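Local coordinates for protein peptidyl tryptophan dihydroxylase (Pseudomonas putida, PDB 7CTQ) that uses bound FAD to dihydroxylate a peptidyl tryptophan, a reaction essential for making the cysteine tryptophylquinone cofactor of quinohemoprotein amine dehydrogenase, at residues 4-9 with 291-296; 71-76 with 225-230; 115-118 with 124-127; 203-208 with 212-217. One frame throughout, in Å; residues are numbered along the deposited sequence.

Contact 1. Residues 4-9 with 291-296; sequences AEPRIV and TLLRRP
Pro6 and Leu293 bring the two backbones closest, their CA atoms 7.7 Å apart, where the approach to strand 8-11 passes the last turn of helix 285-294. That spacing leaves the meeting to side chains, and Leu293 carries most of it. With CG anti to the carbonyl carbon (chi1 -64°) and an extended chi2 of 173°, its CD1 is placed between two partners. CD1 meets the end of the Ile8 side chain at 3.7 Å from Ile8 CD1, and it also touches the pyrrolidine ring, 4.1 Å from Pro6 CG. The adjacent ring carbon meets Arg294: Pro6 CD lies 4.2 Å from Arg294 NH1, and the two side chains run at about a right angle. A bend at chi2 (-44°) turns the arginine back toward the proline, although the side chain does not start in that direction. Tyr29, in a loop, touches Pro6, Ile8, Leu293 and Arg294 alike, and Phe137 of strand 137-140 adds a further neighbour for Leu293. Ile8 is buried, whereas Arg294 lies at the exposed border. With no hydrogen bond or salt bridge across it, the contact rests on dispersion and on the shielding of apolar groups from water: methyl meets methyl inside, while an arginine passes the outer proline and keeps its charge near solvent.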
# COMPACT_ATOMS: atom_id res chain seq x y z
N ALA A 4 -19.78 -19.63 20.27
CA ALA A 4 -20.28 -18.28 20.07
C ALA A 4 -19.20 -17.35 19.49
O ALA A 4 -19.10 -16.18 19.87
CB ALA A 4 -20.82 -17.71 21.39
N GLU A 5 -18.39 -17.89 18.56
CA GLU A 5 -17.25 -17.32 17.86
C GLU A 5 -17.71 -16.56 16.61
O GLU A 5 -18.55 -17.06 15.85
CB GLU A 5 -16.26 -18.40 17.46
CG GLU A 5 -15.37 -18.89 18.59
CD GLU A 5 -14.75 -20.24 18.29
OE1 GLU A 5 -15.29 -21.26 18.76
OE2 GLU A 5 -13.73 -20.27 17.57
N PRO A 6 -17.13 -15.38 16.37
CA PRO A 6 -17.60 -14.55 15.25
C PRO A 6 -17.17 -15.13 13.91
O PRO A 6 -16.09 -15.69 13.77
CB PRO A 6 -16.92 -13.20 15.51
CG PRO A 6 -15.67 -13.57 16.26
CD PRO A 6 -16.02 -14.76 17.11
N ARG A 7 -18.05 -14.97 12.92
CA ARG A 7 -17.78 -15.40 11.55
C ARG A 7 -17.08 -14.27 10.81
O ARG A 7 -17.71 -13.27 10.45
CB ARG A 7 -19.08 -15.78 10.85
CG ARG A 7 -19.44 -17.25 10.93
CD ARG A 7 -20.28 -17.69 9.74
NE ARG A 7 -19.63 -17.44 8.46
CZ ARG A 7 -19.18 -18.39 7.64
NH1 ARG A 7 -19.29 -19.67 7.99
NH2 ARG A 7 -18.60 -18.07 6.49
N ILE A 8 -15.78 -14.41 10.57
CA ILE A 8 -15.00 -13.39 9.87
C ILE A 8 -14.77 -13.85 8.44
O ILE A 8 -14.15 -14.90 8.20
CB ILE A 8 -13.66 -13.11 10.55
CG1 ILE A 8 -13.86 -12.63 12.00
CG2 ILE A 8 -12.88 -12.09 9.74
CD1 ILE A 8 -12.61 -12.69 12.85
N VAL A 9 -15.24 -13.06 7.47
CA VAL A 9 -15.02 -13.35 6.06
C VAL A 9 -14.23 -12.21 5.44
O VAL A 9 -14.60 -11.03 5.59
CB VAL A 9 -16.35 -13.56 5.31
CG1 VAL A 9 -16.06 -13.90 3.86
CG2 VAL A 9 -17.20 -14.64 5.99
N THR A 291 -10.20 -5.46 18.41
CA THR A 291 -10.92 -4.52 19.27
C THR A 291 -12.40 -4.48 18.91
O THR A 291 -13.25 -4.49 19.79
CB THR A 291 -10.30 -3.13 19.17
OG1 THR A 291 -8.87 -3.24 19.26
CG2 THR A 291 -10.82 -2.23 20.31
N LEU A 292 -12.71 -4.47 17.61
CA LEU A 292 -14.09 -4.34 17.20
C LEU A 292 -14.93 -5.52 17.69
O LEU A 292 -16.13 -5.37 17.95
CB LEU A 292 -14.17 -4.20 15.68
CG LEU A 292 -13.70 -2.85 15.11
CD1 LEU A 292 -13.71 -2.86 13.60
CD2 LEU A 292 -14.54 -1.69 15.62
N LEU A 293 -14.30 -6.69 17.86
CA LEU A 293 -14.97 -7.92 18.24
C LEU A 293 -14.95 -8.19 19.74
O LEU A 293 -15.97 -8.61 20.29
CB LEU A 293 -14.35 -9.10 17.49
CG LEU A 293 -14.53 -9.02 15.97
CD1 LEU A 293 -13.75 -10.10 15.26
CD2 LEU A 293 -16.00 -9.09 15.60
N ARG A 294 -13.82 -7.96 20.41
CA ARG A 294 -13.66 -8.21 21.84
C ARG A 294 -14.10 -7.06 22.72
O ARG A 294 -14.58 -7.29 23.84
CB ARG A 294 -12.20 -8.55 22.17
CG ARG A 294 -11.67 -9.83 21.54
CD ARG A 294 -12.67 -10.97 21.65
NE ARG A 294 -12.00 -12.24 21.40
CZ ARG A 294 -12.54 -13.27 20.76
NH1 ARG A 294 -13.78 -13.19 20.29
NH2 ARG A 294 -11.83 -14.38 20.57
N ARG A 295 -13.92 -5.81 22.30
CA ARG A 295 -14.40 -4.66 23.06
C ARG A 295 -15.14 -3.70 22.12
O ARG A 295 -14.70 -2.57 21.87
CB ARG A 295 -13.24 -3.99 23.82
CG ARG A 295 -12.66 -4.91 24.96
CD ARG A 295 -11.98 -4.14 26.14
NE ARG A 295 -12.92 -3.27 26.84
CZ ARG A 295 -12.58 -2.37 27.76
NH1 ARG A 295 -11.32 -2.19 28.13
NH2 ARG A 295 -13.52 -1.63 28.33
N PRO A 296 -16.29 -4.13 21.59
CA PRO A 296 -17.03 -3.29 20.64
C PRO A 296 -17.42 -1.93 21.21
O PRO A 296 -17.61 -0.98 20.43
CB PRO A 296 -18.26 -4.14 20.29
CG PRO A 296 -18.47 -4.98 21.51
CD PRO A 296 -17.06 -5.33 21.97

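Contact 2. Residues 71-76 with 225-230; sequences TRQVHW and VTELFD
The amide of Gln73 and the carboxylate of Glu227 meet with their planes 76° apart, so the two flat groups do not stack. At the edge of the His75 ring, in its plane, lies OE1 of Gln73, two residues earlier on the same strand. The Phe229 ring takes Leu228 CB over one face, offset toward the rim, and has Val225 CA at its edge. Across the contact, Gln73 NE2 stands 3.8 Å from Glu227 OE2, too loose a meeting to count as a hydrogen bond. The same nitrogen comes nearer to a methyl group, with Gln73 NE2 and Leu228 CD1 3.6 Å apart, the two side chains sliding past each other in opposite directions. An extended chain beyond CG (chi2 -176°) lets the glutamine span the gap from the strand. Glu227 approaches at about a right angle and is exposed, so water probably shares in solvating its charge. Leu228 also rests on Ala175 of strand 173-179, the parallel neighbour of strand 67-76, and Phe229 meets Trp165 deeper in. The end of helix 223-228 thus packs through Leu228 on the large mixed sheet, consistent with the second, substrate-side sheet domain of flavoprotein monooxygenases.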
# COMPACT_ATOMS: atom_id res chain seq x y z
N THR A 71 17.85 -8.14 -14.56
CA THR A 71 18.47 -6.84 -14.73
C THR A 71 17.39 -5.78 -15.01
O THR A 71 16.22 -6.09 -15.23
CB THR A 71 19.47 -6.89 -15.88
OG1 THR A 71 19.87 -5.55 -16.22
CG2 THR A 71 18.85 -7.55 -17.11
N ARG A 72 17.82 -4.51 -15.02
CA ARG A 72 16.86 -3.41 -15.15
C ARG A 72 17.56 -2.13 -15.60
O ARG A 72 18.26 -1.50 -14.80
CB ARG A 72 16.14 -3.19 -13.83
CG ARG A 72 15.25 -1.97 -13.84
CD ARG A 72 14.42 -1.96 -12.60
NE ARG A 72 13.99 -3.30 -12.25
CZ ARG A 72 13.25 -3.58 -11.18
NH1 ARG A 72 12.89 -4.83 -10.93
NH2 ARG A 72 12.87 -2.60 -10.37
N GLN A 73 17.35 -1.74 -16.86
CA GLN A 73 17.80 -0.43 -17.33
C GLN A 73 16.88 0.66 -16.80
O GLN A 73 15.65 0.52 -16.80
CB GLN A 73 17.84 -0.40 -18.87
CG GLN A 73 19.23 -0.56 -19.47
CD GLN A 73 19.25 -0.43 -21.00
OE1 GLN A 73 19.97 0.41 -21.56
NE2 GLN A 73 18.47 -1.26 -21.67
N VAL A 74 17.47 1.75 -16.32
CA VAL A 74 16.71 2.88 -15.77
C VAL A 74 17.12 4.14 -16.53
O VAL A 74 18.30 4.51 -16.53
CB VAL A 74 16.93 3.04 -14.26
CG1 VAL A 74 16.76 4.50 -13.85
CG2 VAL A 74 15.96 2.16 -13.49
N HIS A 75 16.15 4.78 -17.18
CA HIS A 75 16.36 6.01 -17.93
C HIS A 75 15.54 7.10 -17.26
O HIS A 75 14.31 7.06 -17.26
CB HIS A 75 15.95 5.84 -19.40
CG HIS A 75 16.92 5.04 -20.22
ND1 HIS A 75 17.38 3.80 -19.83
CD2 HIS A 75 17.49 5.30 -21.42
CE1 HIS A 75 18.20 3.34 -20.75
NE2 HIS A 75 18.29 4.22 -21.72
N TRP A 76 16.24 8.09 -16.68
CA TRP A 76 15.62 9.08 -15.81
C TRP A 76 16.60 10.23 -15.60
O TRP A 76 17.77 9.98 -15.30
CB TRP A 76 15.26 8.45 -14.47
CG TRP A 76 14.12 9.09 -13.75
CD1 TRP A 76 14.19 10.13 -12.87
CD2 TRP A 76 12.75 8.70 -13.80
NE1 TRP A 76 12.94 10.42 -12.38
CE2 TRP A 76 12.03 9.55 -12.94
CE3 TRP A 76 12.05 7.71 -14.51
CZ2 TRP A 76 10.66 9.45 -12.76
CZ3 TRP A 76 10.68 7.61 -14.33
CH2 TRP A 76 10.00 8.48 -13.46
N VAL A 225 12.29 -0.21 -25.96
CA VAL A 225 11.44 -1.32 -26.39
C VAL A 225 12.16 -2.15 -27.46
O VAL A 225 12.14 -3.39 -27.43
CB VAL A 225 10.08 -0.79 -26.89
CG1 VAL A 225 9.34 -1.86 -27.66
CG2 VAL A 225 9.23 -0.30 -25.73
N THR A 226 12.83 -1.48 -28.40
CA THR A 226 13.50 -2.19 -29.49
C THR A 226 14.61 -3.09 -28.96
O THR A 226 14.69 -4.28 -29.31
CB THR A 226 14.06 -1.19 -30.51
OG1 THR A 226 12.98 -0.46 -31.12
CG2 THR A 226 14.83 -1.91 -31.61
N GLU A 227 15.48 -2.53 -28.11
CA GLU A 227 16.57 -3.30 -27.53
C GLU A 227 16.06 -4.50 -26.75
O GLU A 227 16.48 -5.64 -26.99
CB GLU A 227 17.41 -2.40 -26.63
CG GLU A 227 18.72 -3.03 -26.18
CD GLU A 227 19.77 -2.00 -25.78
OE1 GLU A 227 20.98 -2.29 -25.94
OE2 GLU A 227 19.38 -0.91 -25.30
N LEU A 228 15.13 -4.26 -25.83
CA LEU A 228 14.71 -5.31 -24.90
C LEU A 228 13.89 -6.40 -25.56
O LEU A 228 13.93 -7.56 -25.12
CB LEU A 228 13.91 -4.70 -23.75
CG LEU A 228 14.67 -4.58 -22.44
CD1 LEU A 228 15.68 -3.44 -22.54
CD2 LEU A 228 13.72 -4.37 -21.27
N PHE A 229 13.11 -6.07 -26.59
CA PHE A 229 12.16 -7.00 -27.18
C PHE A 229 12.51 -7.24 -28.64
O PHE A 229 12.56 -6.30 -29.43
CB PHE A 229 10.72 -6.48 -27.05
CG PHE A 229 10.32 -6.13 -25.65
CD1 PHE A 229 9.90 -7.12 -24.77
CD2 PHE A 229 10.35 -4.82 -25.22
CE1 PHE A 229 9.52 -6.80 -23.48
CE2 PHE A 229 9.97 -4.49 -23.92
CZ PHE A 229 9.55 -5.48 -23.05
N ASP A 230 12.74 -8.50 -28.99
CA ASP A 230 12.95 -8.85 -30.39
C ASP A 230 11.63 -8.82 -31.15
O ASP A 230 11.46 -8.07 -32.11
CB ASP A 230 13.64 -10.21 -30.50
CG ASP A 230 14.77 -10.37 -29.50
OD1 ASP A 230 15.52 -9.40 -29.28
OD2 ASP A 230 14.91 -11.47 -28.92

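Contact 3. Residues 115-118 with 124-127; sequences REVV and GIRL
Two guanidinium groups of like charge come together here: Arg126 NH1 sits over one face of the Arg115 guanidinium, 3.1 Å from Arg115 NH2, while that NH2 lies at the edge of the Arg126 group. Their planes are 84° apart. Both arginines belong to a beta hairpin of strands 108-119 and 123-127, which run antiparallel, and they meet at a classic beta bulge in which Arg115 and Glu116 both face Arg126. One oxygen consequently serves two donors: Arg126 O accepts from Arg115 N at 2.6 Å and from Glu116 N at 3.1 Å, both in the carbonyl plane. The return bond, from Arg126 N to Glu116 O, is straighter. Glu116 probably eases the repulsion, since its side chain lies alongside that of Arg126 and points the same way. Its OE1 is 3.6 Å from Arg126 NH1, but well out of the guanidinium plane, so this salt bridge acts through charge and not through a directed N-H. The other face of the hairpin is apolar: Val117 and Ile125 pair there and pack on Leu11 and Leu138 of the FAD-binding Rossmann-type sheet. At the far end, chi1 (-67°) puts Val118 CG1 anti to the carbonyl carbon and leaves CG2 between the backbone N and that carbon, 3.4 Å from Gly124 O and 3.7 Å from Gly124 CA.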
# COMPACT_ATOMS: atom_id res chain seq x y z
N ARG A 115 -20.80 -11.35 -5.88
CA ARG A 115 -21.84 -10.64 -6.62
C ARG A 115 -22.23 -9.35 -5.91
O ARG A 115 -22.28 -8.28 -6.53
CB ARG A 115 -23.07 -11.53 -6.78
CG ARG A 115 -23.15 -12.27 -8.09
CD ARG A 115 -24.59 -12.51 -8.54
NE ARG A 115 -25.44 -11.34 -8.30
CZ ARG A 115 -26.59 -11.38 -7.64
NH1 ARG A 115 -27.03 -12.53 -7.14
NH2 ARG A 115 -27.30 -10.27 -7.47
N GLU A 116 -22.52 -9.45 -4.62
CA GLU A 116 -23.13 -8.35 -3.89
C GLU A 116 -23.07 -8.67 -2.40
O GLU A 116 -23.17 -9.84 -2.01
CB GLU A 116 -24.59 -8.15 -4.32
CG GLU A 116 -25.16 -6.78 -4.00
CD GLU A 116 -26.46 -6.52 -4.73
OE1 GLU A 116 -27.36 -7.38 -4.66
OE2 GLU A 116 -26.58 -5.45 -5.37
N VAL A 117 -22.88 -7.64 -1.59
CA VAL A 117 -22.95 -7.76 -0.14
C VAL A 117 -24.13 -6.93 0.32
O VAL A 117 -24.37 -5.83 -0.20
CB VAL A 117 -21.64 -7.30 0.53
CG1 VAL A 117 -21.57 -7.82 1.96
CG2 VAL A 117 -20.44 -7.76 -0.28
N VAL A 118 -24.89 -7.46 1.28
CA VAL A 118 -26.13 -6.83 1.70
C VAL A 118 -26.17 -6.75 3.22
O VAL A 118 -25.57 -7.58 3.92
CB VAL A 118 -27.36 -7.60 1.16
CG1 VAL A 118 -27.43 -7.48 -0.36
CG2 VAL A 118 -27.30 -9.05 1.57
N GLY A 124 -24.37 -10.27 4.23
CA GLY A 124 -24.81 -11.27 3.27
C GLY A 124 -23.98 -11.23 2.01
O GLY A 124 -24.26 -10.46 1.09
N ILE A 125 -22.96 -12.08 1.95
CA ILE A 125 -22.03 -12.10 0.83
C ILE A 125 -22.55 -13.09 -0.20
O ILE A 125 -22.46 -14.30 -0.02
CB ILE A 125 -20.61 -12.48 1.27
CG1 ILE A 125 -20.34 -11.92 2.67
CG2 ILE A 125 -19.59 -11.98 0.26
CD1 ILE A 125 -18.96 -12.20 3.15
N ARG A 126 -23.07 -12.55 -1.30
CA ARG A 126 -23.69 -13.34 -2.35
C ARG A 126 -22.69 -13.48 -3.49
O ARG A 126 -22.18 -12.48 -4.00
CB ARG A 126 -24.99 -12.67 -2.79
CG ARG A 126 -26.02 -12.64 -1.64
CD ARG A 126 -27.08 -11.55 -1.77
NE ARG A 126 -28.19 -11.97 -2.62
CZ ARG A 126 -28.30 -11.67 -3.90
NH1 ARG A 126 -27.37 -10.93 -4.49
NH2 ARG A 126 -29.34 -12.10 -4.60
N LEU A 127 -22.39 -14.73 -3.86
CA LEU A 127 -21.39 -15.05 -4.87
C LEU A 127 -22.05 -15.31 -6.22
O LEU A 127 -23.25 -15.57 -6.30
CB LEU A 127 -20.57 -16.27 -4.44
CG LEU A 127 -19.20 -16.02 -3.81
CD1 LEU A 127 -19.34 -15.49 -2.38
CD2 LEU A 127 -18.36 -17.29 -3.85

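Contact 4. Residues 203-208 with 212-217; sequences AGLPGK and ADYCAA
The loop that carries the chain from strand 193-201 into helix 208-220 folds back on that helix, and its Pro206 packs against Tyr214. The proline ring comes over one face of the aromatic ring: Pro206 CD stands 4.3 Å from the Tyr214 ring centroid, 26° off the normal, which makes it a CH-pi contact. Neighbouring Pro206 CG approaches closer to the near side of the ring, 3.7 Å from Tyr214 CD1. The tyrosine is delivered to this place by its first torsion, with CG anti to the backbone N (chi1 -174°), so that the ring leaves the helix and reaches across to the loop. Farther out, Leu205 CD2 lies 4.1 Å from Tyr214 OH, and the leucine crosses the tyrosine at about a right angle. The hydroxyl is hydrogen-bonded to Arg218 NH2 on the same helix, so the ring's polar end is satisfied while its carbons meet the loop. Both Leu205 and Tyr214 also touch Leu200, tying loop and helix to the sheet beneath. Nearer the start of the helix a water bridges its first turn. It donates to Lys208 O at 2.7 Å and accepts from Ala212 N at 3.0 Å, two atoms that are 4.6 Å apart and would otherwise be a regular i to i+4 pair. The whole is a strand-loop-helix connection in which a proline packs on an aromatic face and a water enters the opening turn.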
# COMPACT_ATOMS: atom_id res chain seq x y z
N ALA A 203 -6.41 12.61 -19.00
CA ALA A 203 -7.12 13.56 -19.85
C ALA A 203 -6.63 13.52 -21.29
O ALA A 203 -5.42 13.50 -21.56
CB ALA A 203 -6.96 14.98 -19.30
N GLY A 204 -7.57 13.53 -22.23
CA GLY A 204 -7.22 13.58 -23.64
C GLY A 204 -6.77 12.28 -24.26
O GLY A 204 -6.43 12.27 -25.45
N LEU A 205 -6.74 11.17 -23.50
CA LEU A 205 -6.48 9.87 -24.10
C LEU A 205 -7.59 9.53 -25.09
O LEU A 205 -8.69 10.08 -25.01
CB LEU A 205 -6.39 8.79 -23.02
CG LEU A 205 -5.31 8.92 -21.96
CD1 LEU A 205 -5.38 7.73 -21.01
CD2 LEU A 205 -3.94 9.04 -22.59
N PRO A 206 -7.32 8.62 -26.02
CA PRO A 206 -8.39 8.14 -26.90
C PRO A 206 -9.33 7.22 -26.15
O PRO A 206 -9.00 6.67 -25.10
CB PRO A 206 -7.63 7.38 -28.00
CG PRO A 206 -6.18 7.73 -27.83
CD PRO A 206 -6.01 8.06 -26.38
N GLY A 207 -10.52 7.03 -26.72
CA GLY A 207 -11.44 6.03 -26.24
C GLY A 207 -10.98 4.62 -26.57
O GLY A 207 -9.93 4.41 -27.20
N LYS A 208 -11.78 3.64 -26.15
CA LYS A 208 -11.45 2.23 -26.33
C LYS A 208 -10.91 1.93 -27.71
O LYS A 208 -9.85 1.31 -27.86
CB LYS A 208 -12.70 1.37 -26.07
CG LYS A 208 -12.77 0.74 -24.69
CD LYS A 208 -13.96 -0.21 -24.59
CE LYS A 208 -14.14 -0.71 -23.16
NZ LYS A 208 -14.33 0.40 -22.19
N ALA A 212 -5.38 0.76 -28.87
CA ALA A 212 -4.41 -0.15 -29.46
C ALA A 212 -3.41 0.60 -30.33
O ALA A 212 -2.19 0.42 -30.18
CB ALA A 212 -5.12 -1.24 -30.27
N ASP A 213 -3.91 1.46 -31.22
CA ASP A 213 -3.02 2.27 -32.07
C ASP A 213 -2.17 3.22 -31.24
O ASP A 213 -1.02 3.52 -31.61
CB ASP A 213 -3.83 3.09 -33.06
CG ASP A 213 -4.34 2.25 -34.22
OD1 ASP A 213 -3.68 1.27 -34.58
OD2 ASP A 213 -5.39 2.61 -34.77
N TYR A 214 -2.74 3.76 -30.17
CA TYR A 214 -2.02 4.69 -29.32
C TYR A 214 -0.83 4.00 -28.66
O TYR A 214 0.29 4.50 -28.70
CB TYR A 214 -2.98 5.27 -28.28
CG TYR A 214 -2.38 6.35 -27.42
CD1 TYR A 214 -2.44 7.69 -27.80
CD2 TYR A 214 -1.74 6.03 -26.23
CE1 TYR A 214 -1.89 8.69 -27.01
CE2 TYR A 214 -1.19 7.02 -25.42
CZ TYR A 214 -1.26 8.34 -25.82
OH TYR A 214 -0.71 9.32 -25.03
N CYS A 215 -1.07 2.83 -28.05
CA CYS A 215 0.01 2.08 -27.43
C CYS A 215 1.05 1.63 -28.45
O CYS A 215 2.26 1.68 -28.18
CB CYS A 215 -0.57 0.88 -26.70
SG CYS A 215 -1.43 1.36 -25.18
N ALA A 216 0.60 1.17 -29.62
CA ALA A 216 1.54 0.70 -30.64
C ALA A 216 2.50 1.81 -31.04
O ALA A 216 3.72 1.61 -31.10
CB ALA A 216 0.77 0.16 -31.85
N ALA A 217 1.98 3.02 -31.27
CA ALA A 217 2.86 4.11 -31.67
C ALA A 217 3.87 4.45 -30.59
O ALA A 217 5.03 4.76 -30.89
CB ALA A 217 2.04 5.34 -32.06
O HOH W 1 -8.18 -0.36 -29.21

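How the contacts relate
From the N terminus, residues 4-9 open the longest loop, which contact 1 closes only at 291-296; the other three contacts all fall within it. Contact 2 starts at 71-76 and ends at 225-230, and inside that span contact 3, a short hairpin, and then contact 4 close one after the other without crossing. Contacts 1 and 3 reach the same Rossmann-type sheet and touch, Val9 CG1 lying 3.4 Å from Ile125 CD1. Contacts 2 and 4 lie on the opposite side of the chain's centre from contact 1, where the successive helices 208-220 and 223-228 pack on the large mixed sheet; the centres of contacts 2 and 4 are about 22 Å apart.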